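Local coordinates for protein Myo-inositol phosphohydrolase (Mitsuokella multacida, PDB 4WU3) that binds inositol-(1,3,4,5)-tetrakisphosphate and, as a phytase of the protein-tyrosine-phosphatase-like family, probably removes phosphate from myo-inositol hexakisphosphate, at residues Ser322-Ala325 with Lys326-Val330; Thr492-Gln495 with Leu496-Asn500. The protein carries 2 engineered substitutions. One frame throughout, in Å; residues are numbered along the deposited sequence.

Contact 1 of 2, residues Ser322-Ala325 with Lys326-Val330; sequences SVWA and KKNKV
S322 O receives the amide of K326, the first rung of the closing turn of helix 321-327, while S322 OG is hydrogen-bonded to D223 of helix 219-230. V323 O takes the next rung, from K327 N, almost straight at 175°. W324 carries most of the side-chain contact. W324 O accepts from N328 N at 3.1 Å and from N328 ND2 at 2.8 Å, the latter rising above the carbonyl plane. The same ND2 lies 3.1 Å above one face of the W324 indole, offset toward its rim, with the amide and ring planes 41° apart. The indole gets there because CG stands opposite the backbone N (chi1 173°), and its NE1 goes to E313, not to N328. Farther along the ring, W324 CZ3 packs against V330 CG2 at 3.8 Å. A325 completes the end of the helix: its O accepts V330 N at 2.9 Å, and K329 N bonds K326 O at 3.0 Å. With K329 at positive phi, this is a Schellman motif. A325 CB lies 4.2 Å from V330 CG2, adding a small apolar contact. The chemistry implies that W324 O, A325 O and K326 O, at the C-terminal end of the helix, all find donors in the reversing chain, and that the bond to W324 O holds N328 ND2 over the ring face.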
# COMPACT_ATOMS: atom_id res chain seq x y z
N SER A 322 -10.52 -9.15 15.30
CA SER A 322 -9.06 -9.15 15.36
C SER A 322 -8.52 -10.54 15.72
O SER A 322 -7.49 -10.96 15.18
CB SER A 322 -8.56 -8.12 16.37
OG SER A 322 -9.14 -8.36 17.64
N VAL A 323 -9.22 -11.24 16.61
CA VAL A 323 -8.80 -12.57 17.05
C VAL A 323 -9.01 -13.58 15.93
O VAL A 323 -8.11 -14.35 15.59
CB VAL A 323 -9.54 -13.01 18.34
CG1 VAL A 323 -9.14 -14.42 18.73
CG2 VAL A 323 -9.22 -12.06 19.48
N TRP A 324 -10.20 -13.57 15.34
CA TRP A 324 -10.48 -14.42 14.20
C TRP A 324 -9.47 -14.14 13.07
O TRP A 324 -8.93 -15.07 12.47
CB TRP A 324 -11.90 -14.17 13.70
CG TRP A 324 -12.22 -14.87 12.44
CD1 TRP A 324 -12.78 -16.11 12.31
CD2 TRP A 324 -12.03 -14.37 11.11
NE1 TRP A 324 -12.94 -16.42 10.97
CE2 TRP A 324 -12.48 -15.36 10.22
CE3 TRP A 324 -11.51 -13.18 10.59
CZ2 TRP A 324 -12.43 -15.20 8.85
CZ3 TRP A 324 -11.45 -13.03 9.23
CH2 TRP A 324 -11.91 -14.03 8.37
N ALA A 325 -9.23 -12.87 12.78
CA ALA A 325 -8.38 -12.50 11.64
C ALA A 325 -6.95 -12.98 11.84
O ALA A 325 -6.30 -13.42 10.90
CB ALA A 325 -8.41 -11.00 11.41
N LYS A 326 -6.46 -12.86 13.07
CA LYS A 326 -5.12 -13.33 13.43
C LYS A 326 -5.00 -14.85 13.23
O LYS A 326 -4.09 -15.32 12.58
CB LYS A 326 -4.82 -12.98 14.89
CG LYS A 326 -3.40 -13.29 15.33
CD LYS A 326 -2.40 -12.48 14.52
CE LYS A 326 -0.97 -12.72 14.98
NZ LYS A 326 -0.45 -14.04 14.52
N LYS A 327 -5.95 -15.60 13.78
CA LYS A 327 -5.96 -17.04 13.60
C LYS A 327 -5.95 -17.45 12.12
O LYS A 327 -5.39 -18.48 11.78
CB LYS A 327 -7.17 -17.66 14.29
CG LYS A 327 -7.16 -19.18 14.28
CD LYS A 327 -8.54 -19.75 14.59
CE LYS A 327 -8.63 -21.23 14.29
NZ LYS A 327 -7.74 -22.03 15.18
N ASN A 328 -6.59 -16.64 11.27
CA ASN A 328 -6.71 -16.98 9.85
C ASN A 328 -5.69 -16.27 8.97
O ASN A 328 -5.75 -16.36 7.75
CB ASN A 328 -8.12 -16.68 9.36
CG ASN A 328 -9.13 -17.65 9.92
OD1 ASN A 328 -9.24 -18.77 9.46
ND2 ASN A 328 -9.86 -17.21 10.92
N LYS A 329 -4.76 -15.58 9.62
CA LYS A 329 -3.63 -14.96 8.93
C LYS A 329 -4.04 -13.88 7.95
O LYS A 329 -3.32 -13.61 6.99
CB LYS A 329 -2.79 -16.04 8.23
CG LYS A 329 -2.15 -17.04 9.19
CD LYS A 329 -2.01 -18.40 8.54
CE LYS A 329 -1.96 -19.51 9.58
NZ LYS A 329 -0.68 -20.27 9.54
N VAL A 330 -5.18 -13.25 8.20
CA VAL A 330 -5.65 -12.15 7.35
C VAL A 330 -5.78 -10.86 8.18
O VAL A 330 -6.45 -9.91 7.78
CB VAL A 330 -6.97 -12.50 6.65
CG1 VAL A 330 -6.79 -13.68 5.70
CG2 VAL A 330 -8.04 -12.86 7.66

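Contact 2 of 2, residues Thr492-Gln495 with Leu496-Asn500; sequences TEQQ and LVEKN
A capping box opens helix 493-499, with T492 as N-cap and its main-chain O receiving the amide of L496 at 3.1 Å. The box is reciprocal: Q495 N donates to T492 OG1 at 3.1 Å, and T492 N donates to Q495 OE1 at 3.0 Å. Q495 reaches back because its CG sits opposite the carbonyl carbon, beside its own N (chi1 -74°). The next backbone bond runs from V497 N to E493 O at 2.7 Å. The two side chains run side by side on the buried face, E493 CG 4.0 Å from V497 CG2, over I418 of strand 416-422. The carboxylate of E493 continues inward to H539, the residue just ahead of S540 in the ligand pocket. Towards solvent, Q494 and E498 make the polar link between the turns. Q494 NE2 gives a nearly straight bond (175°) to E498 OE2 at 2.7 Å, with the oxygen in the amide plane of Q494 but the nitrogen above the carboxylate plane, the two planes standing 77° apart. With an alanine here in place of Q494 the amide is gone, and E498 OE2 would probably be left without this donor, its carboxylate freer to turn. Farther along, Q402 of helix 398-411 holds N500 OD1, while N500 ND2 donates to L496 O at 3.0 Å, with that oxygen close to the amide plane of N500.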
# COMPACT_ATOMS: atom_id res chain seq x y z
N THR A 492 11.43 -7.50 44.47
CA THR A 492 10.73 -6.35 43.92
C THR A 492 11.39 -5.12 44.52
O THR A 492 12.13 -5.23 45.51
CB THR A 492 9.22 -6.32 44.27
OG1 THR A 492 9.04 -6.22 45.69
CG2 THR A 492 8.53 -7.55 43.78
N GLU A 493 11.14 -3.96 43.93
CA GLU A 493 11.68 -2.71 44.48
C GLU A 493 11.05 -2.43 45.83
O GLU A 493 11.70 -1.90 46.74
CB GLU A 493 11.42 -1.54 43.54
CG GLU A 493 11.78 -0.20 44.17
CD GLU A 493 11.86 0.93 43.16
OE1 GLU A 493 12.51 0.75 42.09
OE2 GLU A 493 11.31 2.02 43.44
N GLN A 494 9.77 -2.76 45.96
CA GLN A 494 9.07 -2.56 47.21
C GLN A 494 9.75 -3.31 48.34
O GLN A 494 9.99 -2.73 49.40
CB GLN A 494 7.62 -3.01 47.10
CG GLN A 494 6.95 -3.11 48.46
CD GLN A 494 5.45 -3.11 48.35
OE1 GLN A 494 4.89 -3.57 47.36
NE2 GLN A 494 4.80 -2.58 49.37
N GLN A 495 10.04 -4.59 48.11
CA GLN A 495 10.76 -5.40 49.09
C GLN A 495 12.08 -4.77 49.44
O GLN A 495 12.40 -4.63 50.61
CB GLN A 495 11.01 -6.81 48.55
CG GLN A 495 9.77 -7.68 48.53
CD GLN A 495 10.00 -9.03 47.87
OE1 GLN A 495 10.65 -9.13 46.82
NE2 GLN A 495 9.48 -10.07 48.48
N LEU A 496 12.84 -4.37 48.42
CA LEU A 496 14.10 -3.67 48.67
C LEU A 496 13.91 -2.40 49.51
O LEU A 496 14.65 -2.16 50.47
CB LEU A 496 14.79 -3.30 47.35
CG LEU A 496 16.10 -2.52 47.50
CD1 LEU A 496 17.11 -3.33 48.31
CD2 LEU A 496 16.67 -2.15 46.14
N VAL A 497 12.94 -1.57 49.14
CA VAL A 497 12.74 -0.29 49.82
C VAL A 497 12.28 -0.47 51.27
O VAL A 497 12.78 0.20 52.18
CB VAL A 497 11.73 0.60 49.05
CG1 VAL A 497 11.20 1.69 49.95
CG2 VAL A 497 12.40 1.20 47.82
N GLU A 498 11.35 -1.39 51.50
CA GLU A 498 10.78 -1.53 52.84
C GLU A 498 11.77 -2.17 53.80
O GLU A 498 11.91 -1.75 54.94
CB GLU A 498 9.47 -2.30 52.78
CG GLU A 498 8.36 -1.48 52.12
CD GLU A 498 7.05 -2.22 51.97
OE1 GLU A 498 7.01 -3.44 52.24
OE2 GLU A 498 6.05 -1.59 51.58
N LYS A 499 12.50 -3.16 53.29
CA LYS A 499 13.63 -3.78 53.98
C LYS A 499 14.61 -2.72 54.52
O LYS A 499 15.25 -2.94 55.54
CB LYS A 499 14.32 -4.74 53.00
CG LYS A 499 15.68 -5.29 53.38
CD LYS A 499 16.24 -6.11 52.22
CE LYS A 499 17.66 -6.60 52.47
NZ LYS A 499 18.30 -7.10 51.23
N ASN A 500 14.74 -1.60 53.82
CA ASN A 500 15.65 -0.52 54.25
C ASN A 500 14.94 0.61 55.01
O ASN A 500 15.47 1.72 55.13
CB ASN A 500 16.43 0.04 53.06
CG ASN A 500 17.59 -0.86 52.66
OD1 ASN A 500 18.67 -0.79 53.24
ND2 ASN A 500 17.37 -1.71 51.67

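Contact 1 is the C-terminal end of helix 321-327, with a Schellman motif; contact 2 opens helix 493-499 on an N-terminal capping box. They are far apart, with centres 43 Å from each other and nearest atoms about 30 Å. Contact 1 sits at the subunit interface, where K329 NZ forms a salt bridge with D309 of the second subunit; the side chain of V330 lies about 4 Å from a glycerol, probably from the crystallisation liquor. Contact 2 touches no other chain of the assembly. The side chain of E493 stands about 12 Å from bound inositol-(1,3,4,5)-tetrakisphosphate; S540 to R546 fit the phosphate-binding P-loop expected of the PTP-like family, so E493 is probably at best a second-shell residue.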